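Local coordinates for protein proline dipeptidase (Streptococcus pneumoniae, PDB 3PN9) that probably belongs to the prolidases, which hydrolyse dipeptides carrying a C-terminal proline, and consists here of the creatinase/prolidase N-terminal domain, at residues V64-A67 / S68-S72; K6-Q9 / I10-L14. One frame throughout, in Å; residues are numbered along the deposited sequence.

Both interactions are local, each running along a single helix, and within one chain they do not touch: their centres lie about 21 Å apart. Interaction 1 lies at the surface, on the short helix 64-70 where the chain runs out of its last turn, and it is dominated by serine and threonine hydroxyls that bond to carbonyls one turn back. Interaction 2, on helix 6-17, is partly buried; leucine and isoleucine side chains face the sheet, and a single threonine hydroxyl repeats the chemistry of interaction 1. The two helices meet between subunits, where Leu-7 and Leu-11 pack on Thr-70 of the second subunit and Thr-12 on its Arg-66.

Interaction 1 of 2, residues V64-A67 / S68-S72; sequences VERA and SSTVS
Ser-68 folds its hydroxyl back onto the preceding turn, where OG lies 2.7 Å from Val-64 O. A first torsion of -58° keeps OG beside its own backbone N, and both atoms donate to that carbonyl oxygen from opposite faces of its plane; CG1 of Val-64 lies alongside OG at 3.8 Å. Thr-70 turns its hydroxyl back in the same way (chi1 -54°), placing OG1 2.8 Å from Arg-66 O and well above the carbonyl plane. Ser-69 takes a different rotamer (chi1 65°), OG between N and the carbonyl carbon, and its longer bond of 3.2 Å to Arg-66 O arrives from the face opposite Thr-70 OG1. These hydroxyls line the end of helix 64-70, which links strands 56-60 and 75-78 in a beta-alpha-beta unit. Here Ala-67 O accepts Val-71 N at 3.1 Å, an ordinary i to i+4 bond nearly in line with C=O, and Thr-70 N at 2.9 Å, a 3-10-type i to i+3 bond. Ala-67 is buried against Leu-57 and Val-75. Arg-66, straight to CD and then bent, forms a salt bridge with Glu-63 through NH2, while a water donates to Thr-70 OG1 and weakly accepts from Arg-66 NH1.

Interaction 2 of 2, residues K6-Q9 / I10-L14; sequences KLQQ and ILTYL. With SO4 (sulfate ion), chain E.
Leu-7 and Leu-11 meet at an oblique angle, CD1 of Leu-7 coming to 3.9 Å from CG of Leu-11. Leu-7 CB starts out away from the following turn, but with chi1 153° and chi2 59° its CD1 is carried back toward Leu-11. Leu-11 holds CG beside its own backbone N (chi1 -62°), so that this carbon also rests 3.5 Å from Leu-7 O. These i to i+4 neighbours share the apolar face of an amphipathic alpha-helix, backed by the Leu-11 N to Leu-7 O bond. Ile-10 likewise lays CG1 3.6 Å from Lys-6 O. Thr-12 directs its hydroxyl back: OG1 lies 2.9 Å from Gln-8 O and approaches from above the carbonyl plane, while Thr-12 N, at 2.8 Å, comes from the opposite face. At the start of the helix the extended Lys-6 runs beside a sulfate, probably from the crystallisation liquor, and its NZ bonds to Tyr-32 O. Gln-9 NE2 reaches Met-4 O, and its OE1 is bonded by Arg-130. Helix 6-17 rests Leu-7, Ile-10, Leu-11 and Leu-14 on Val-49 of strand 46-50, while Lys-6, Gln-9 and Ile-10 touch Met-134 of helix 128-134, and Lys-6 and Ile-10 meet Leu-33 of helix 27-34.

Interaction 1 of 2, residues V64-A67 / S68-S72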
ATOM      1  N   VAL A  64     -11.079 -18.450 -26.374  1.00 22.84           N
ATOM      2  CA  VAL A  64     -10.547 -17.086 -26.542  1.00 24.21           C
ATOM      3  C   VAL A  64     -11.711 -16.106 -26.844  1.00 26.13           C
ATOM      4  O   VAL A  64     -11.821 -15.022 -26.260  1.00 22.27           O
ATOM      5  CB  VAL A  64      -9.504 -16.995 -27.693  1.00 27.05           C
ATOM      6  CG1 VAL A  64      -9.259 -15.490 -28.100  1.00 28.52           C
ATOM      7  CG2 VAL A  64      -8.149 -17.550 -27.260  1.00 24.76           C
ATOM      8  N   GLU A  65     -12.637 -16.513 -27.720  1.00 25.65           N
ATOM      9  CA  GLU A  65     -13.710 -15.550 -28.109  1.00 28.06           C
ATOM     10  C   GLU A  65     -14.621 -15.163 -26.897  1.00 27.41           C
ATOM     11  O   GLU A  65     -14.951 -13.982 -26.689  1.00 26.28           O
ATOM     12  CB  GLU A  65     -14.575 -16.183 -29.201  1.00 29.18           C
ATOM     13  CG  GLU A  65     -15.408 -15.175 -29.888  1.00 39.51           C
ATOM     14  CD  GLU A  65     -16.204 -15.755 -31.070  1.00 51.37           C
ATOM     15  OE1 GLU A  65     -17.041 -16.676 -30.870  1.00 52.32           O
ATOM     16  OE2 GLU A  65     -15.995 -15.244 -32.205  1.00 59.04           O
ATOM     17  N   ARG A  66     -15.062 -16.175 -26.142  1.00 26.51           N
ATOM     18  CA  ARG A  66     -15.945 -15.949 -24.979  1.00 25.12           C
ATOM     19  C   ARG A  66     -15.149 -15.214 -23.873  1.00 24.89           C
ATOM     20  O   ARG A  66     -15.667 -14.230 -23.242  1.00 23.53           O
ATOM     21  CB  ARG A  66     -16.598 -17.220 -24.492  1.00 24.88           C
ATOM     22  CG  ARG A  66     -17.584 -16.970 -23.310  1.00 26.50           C
ATOM     23  CD  ARG A  66     -18.427 -18.278 -23.097  1.00 27.77           C
ATOM     24  NE  ARG A  66     -17.592 -19.386 -22.614  1.00 24.94           N
ATOM     25  CZ  ARG A  66     -17.295 -19.604 -21.318  1.00 26.39           C
ATOM     26  NH1 ARG A  66     -17.803 -18.798 -20.365  1.00 25.08           N
ATOM     27  NH2 ARG A  66     -16.551 -20.647 -20.948  1.00 22.53           N
ATOM     28  N   ALA A  67     -13.885 -15.622 -23.663  1.00 22.65           N
ATOM     29  CA  ALA A  67     -13.116 -14.953 -22.657  1.00 23.97           C
ATOM     30  C   ALA A  67     -12.945 -13.462 -23.044  1.00 24.17           C
ATOM     31  O   ALA A  67     -13.087 -12.589 -22.190  1.00 22.97           O
ATOM     32  CB  ALA A  67     -11.796 -15.635 -22.438  1.00 21.67           C
ATOM     33  N   SER A  68     -12.595 -13.178 -24.303  1.00 24.59           N
ATOM     34  CA  SER A  68     -12.331 -11.787 -24.728  1.00 25.62           C
ATOM     35  C   SER A  68     -13.578 -10.904 -24.622  1.00 27.40           C
ATOM     36  O   SER A  68     -13.427  -9.719 -24.396  1.00 25.69           O
ATOM     37  CB  SER A  68     -11.853 -11.738 -26.213  1.00 27.89           C
ATOM     38  OG  SER A  68     -10.705 -12.529 -26.304  1.00 31.53           O
ATOM     39  N   SER A  69     -14.790 -11.469 -24.728  1.00 27.19           N
ATOM     40  CA  SER A  69     -15.970 -10.639 -24.552  1.00 30.12           C
ATOM     41  C   SER A  69     -16.360 -10.558 -23.104  1.00 30.01           C
ATOM     42  O   SER A  69     -17.097  -9.669 -22.746  1.00 30.62           O
ATOM     43  CB  SER A  69     -17.126 -11.054 -25.457  1.00 31.93           C
ATOM     44  OG  SER A  69     -17.497 -12.319 -25.047  1.00 36.39           O
ATOM     45  N   THR A  70     -15.777 -11.383 -22.235  1.00 27.51           N
ATOM     46  CA  THR A  70     -16.083 -11.296 -20.758  1.00 26.11           C
ATOM     47  C   THR A  70     -15.204 -10.301 -20.032  1.00 26.48           C
ATOM     48  O   THR A  70     -15.647  -9.637 -19.104  1.00 26.67           O
ATOM     49  CB  THR A  70     -16.003 -12.727 -20.088  1.00 26.67           C
ATOM     50  OG1 THR A  70     -16.854 -13.572 -20.841  1.00 26.05           O
ATOM     51  CG2 THR A  70     -16.513 -12.719 -18.592  1.00 25.08           C
ATOM     52  N   VAL A  71     -13.952 -10.176 -20.391  1.00 22.80           N
ATOM     53  CA  VAL A  71     -13.079  -9.325 -19.600  1.00 23.30           C
ATOM     54  C   VAL A  71     -12.571  -8.233 -20.500  1.00 24.73           C
ATOM     55  O   VAL A  71     -12.496  -8.461 -21.722  1.00 24.48           O
ATOM     56  CB  VAL A  71     -11.838 -10.153 -19.029  1.00 23.09           C
ATOM     57  CG1 VAL A  71     -12.306 -11.299 -18.144  1.00 22.21           C
ATOM     58  CG2 VAL A  71     -10.863 -10.730 -20.119  1.00 18.62           C
ATOM     59  N   SER A  72     -12.049  -7.140 -19.955  1.00 24.47           N
ATOM     60  CA  SER A  72     -11.581  -6.042 -20.839  1.00 25.91           C
ATOM     61  C   SER A  72     -10.058  -6.055 -20.968  1.00 24.91           C
ATOM     62  O   SER A  72      -9.515  -5.338 -21.800  1.00 23.40           O
ATOM     63  CB  SER A  72     -12.010  -4.670 -20.175  1.00 26.85           C
ATOM     64  OG  SER A  72     -11.318  -4.667 -18.928  1.00 31.02           O
TER
HETATM   65  O   HOH W   1     -18.526 -15.796 -20.019  1.00 44.09           O

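Interaction 2 of 2, residues K6-Q9 / I10-L14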
ATOM      1  N   LYS A   6     -12.092  -6.657  -6.774  1.00 16.83           N
ATOM      2  CA  LYS A   6     -11.227  -7.794  -6.438  1.00 16.95           C
ATOM      3  C   LYS A   6      -9.874  -7.658  -7.175  1.00 17.76           C
ATOM      4  O   LYS A   6      -8.831  -7.911  -6.583  1.00 18.57           O
ATOM      5  CB  LYS A   6     -11.931  -9.079  -6.873  1.00 19.24           C
ATOM      6  CG  LYS A   6     -13.244  -9.306  -5.980  1.00 23.30           C
ATOM      7  CD  LYS A   6     -14.177 -10.168  -6.836  1.00 29.41           C
ATOM      8  CE  LYS A   6     -15.543 -10.377  -6.103  1.00 33.94           C
ATOM      9  NZ  LYS A   6     -16.407 -11.315  -7.024  1.00 30.74           N
ATOM     10  N   LEU A   7      -9.900  -7.213  -8.416  1.00 17.07           N
ATOM     11  CA  LEU A   7      -8.599  -7.129  -9.141  1.00 19.95           C
ATOM     12  C   LEU A   7      -7.758  -6.042  -8.472  1.00 18.40           C
ATOM     13  O   LEU A   7      -6.575  -6.219  -8.281  1.00 16.28           O
ATOM     14  CB  LEU A   7      -8.839  -6.770 -10.625  1.00 18.93           C
ATOM     15  CG  LEU A   7      -7.657  -6.016 -11.379  1.00 26.11           C
ATOM     16  CD1 LEU A   7      -6.417  -6.953 -11.279  1.00 29.69           C
ATOM     17  CD2 LEU A   7      -7.690  -5.345 -12.941  1.00 26.13           C
ATOM     18  N   GLN A   8      -8.355  -4.899  -8.157  1.00 16.28           N
ATOM     19  CA  GLN A   8      -7.519  -3.882  -7.535  1.00 16.36           C
ATOM     20  C   GLN A   8      -6.994  -4.313  -6.122  1.00 16.18           C
ATOM     21  O   GLN A   8      -5.845  -3.985  -5.705  1.00 15.01           O
ATOM     22  CB  GLN A   8      -8.263  -2.523  -7.467  1.00 15.93           C
ATOM     23  CG  GLN A   8      -7.282  -1.390  -6.977  1.00 21.08           C
ATOM     24  CD  GLN A   8      -7.887   0.048  -6.978  1.00 21.38           C
ATOM     25  OE1 GLN A   8      -7.303   0.986  -6.354  1.00 25.21           O
ATOM     26  NE2 GLN A   8      -9.082   0.169  -7.491  1.00 16.52           N
ATOM     27  N   GLN A   9      -7.792  -5.098  -5.382  1.00 14.28           N
ATOM     28  CA  GLN A   9      -7.300  -5.616  -4.086  1.00 15.55           C
ATOM     29  C   GLN A   9      -6.105  -6.532  -4.345  1.00 16.11           C
ATOM     30  O   GLN A   9      -5.168  -6.540  -3.554  1.00 16.79           O
ATOM     31  CB  GLN A   9      -8.368  -6.524  -3.480  1.00 16.17           C
ATOM     32  CG  GLN A   9      -9.486  -5.637  -2.756  1.00 22.34           C
ATOM     33  CD  GLN A   9     -10.446  -6.534  -1.944  1.00 28.17           C
ATOM     34  OE1 GLN A   9      -9.994  -7.265  -1.007  1.00 28.80           O
ATOM     35  NE2 GLN A   9     -11.729  -6.547  -2.339  1.00 29.30           N
ATOM     36  N   ILE A  10      -6.137  -7.376  -5.405  1.00 14.86           N
ATOM     37  CA  ILE A  10      -4.907  -8.190  -5.631  1.00 12.85           C
ATOM     38  C   ILE A  10      -3.766  -7.292  -6.036  1.00 12.71           C
ATOM     39  O   ILE A  10      -2.632  -7.506  -5.562  1.00 15.60           O
ATOM     40  CB  ILE A  10      -5.194  -9.239  -6.759  1.00 14.74           C
ATOM     41  CG1 ILE A  10      -6.162 -10.290  -6.164  1.00 17.55           C
ATOM     42  CG2 ILE A  10      -3.807  -9.916  -7.212  1.00 14.50           C
ATOM     43  CD1 ILE A  10      -6.706 -11.228  -7.158  1.00 27.69           C
ATOM     44  N   LEU A  11      -4.023  -6.244  -6.854  1.00 14.34           N
ATOM     45  CA  LEU A  11      -2.851  -5.333  -7.153  1.00 14.77           C
ATOM     46  C   LEU A  11      -2.249  -4.754  -5.917  1.00 15.92           C
ATOM     47  O   LEU A  11      -1.001  -4.540  -5.808  1.00 15.45           O
ATOM     48  CB  LEU A  11      -3.263  -4.157  -8.136  1.00 13.93           C
ATOM     49  CG  LEU A  11      -3.751  -4.652  -9.519  1.00 15.16           C
ATOM     50  CD1 LEU A  11      -4.365  -3.457 -10.438  1.00 16.48           C
ATOM     51  CD2 LEU A  11      -2.550  -5.243 -10.256  1.00 16.37           C
ATOM     52  N   THR A  12      -3.126  -4.355  -4.999  1.00 14.98           N
ATOM     53  CA  THR A  12      -2.629  -3.715  -3.779  1.00 17.46           C
ATOM     54  C   THR A  12      -1.795  -4.725  -3.007  1.00 17.39           C
ATOM     55  O   THR A  12      -0.753  -4.402  -2.378  1.00 17.10           O
ATOM     56  CB  THR A  12      -3.902  -3.247  -2.922  1.00 16.86           C
ATOM     57  OG1 THR A  12      -4.610  -2.271  -3.719  1.00 20.57           O
ATOM     58  CG2 THR A  12      -3.519  -2.613  -1.640  1.00 21.76           C
ATOM     59  N   TYR A  13      -2.297  -5.958  -2.944  1.00 17.11           N
ATOM     60  CA  TYR A  13      -1.614  -7.035  -2.213  1.00 16.76           C
ATOM     61  C   TYR A  13      -0.215  -7.369  -2.842  1.00 17.49           C
ATOM     62  O   TYR A  13       0.766  -7.579  -2.103  1.00 18.32           O
ATOM     63  CB  TYR A  13      -2.516  -8.283  -2.291  1.00 17.53           C
ATOM     64  CG  TYR A  13      -1.932  -9.581  -1.764  1.00 20.33           C
ATOM     65  CD1 TYR A  13      -1.869  -9.704  -0.366  1.00 32.43           C
ATOM     66  CD2 TYR A  13      -1.484 -10.645  -2.588  1.00 28.20           C
ATOM     67  CE1 TYR A  13      -1.404 -10.773   0.232  1.00 35.32           C
ATOM     68  CE2 TYR A  13      -0.978 -11.857  -1.940  1.00 30.33           C
ATOM     69  CZ  TYR A  13      -0.947 -11.859  -0.535  1.00 31.03           C
ATOM     70  OH  TYR A  13      -0.569 -12.880   0.397  1.00 36.28           O
ATOM     71  N   LEU A  14      -0.122  -7.326  -4.202  1.00 17.35           N
ATOM     72  CA  LEU A  14       1.150  -7.610  -4.859  1.00 16.49           C
ATOM     73  C   LEU A  14       2.159  -6.553  -4.383  1.00 17.65           C
ATOM     74  O   LEU A  14       3.334  -6.866  -4.098  1.00 17.71           O
ATOM     75  CB  LEU A  14       1.019  -7.557  -6.406  1.00 15.30           C
ATOM     76  CG  LEU A  14       0.046  -8.636  -6.954  1.00 19.97           C
ATOM     77  CD1 LEU A  14      -0.062  -8.490  -8.505  1.00 18.65           C
ATOM     78  CD2 LEU A  14       0.566 -10.067  -6.605  1.00 16.92           C
TER
HETATM   79  S   SO4 E 136     -15.403  -6.728  -8.337  1.00 55.03           S
HETATM   80  O1  SO4 E 136     -16.165  -5.522  -8.751  1.00 59.71           O
HETATM   81  O2  SO4 E 136     -16.373  -7.855  -8.109  1.00 65.80           O
HETATM   82  O3  SO4 E 136     -14.487  -7.139  -9.399  1.00 59.89           O
HETATM   83  O4  SO4 E 136     -14.523  -6.584  -7.207  1.00 59.18           O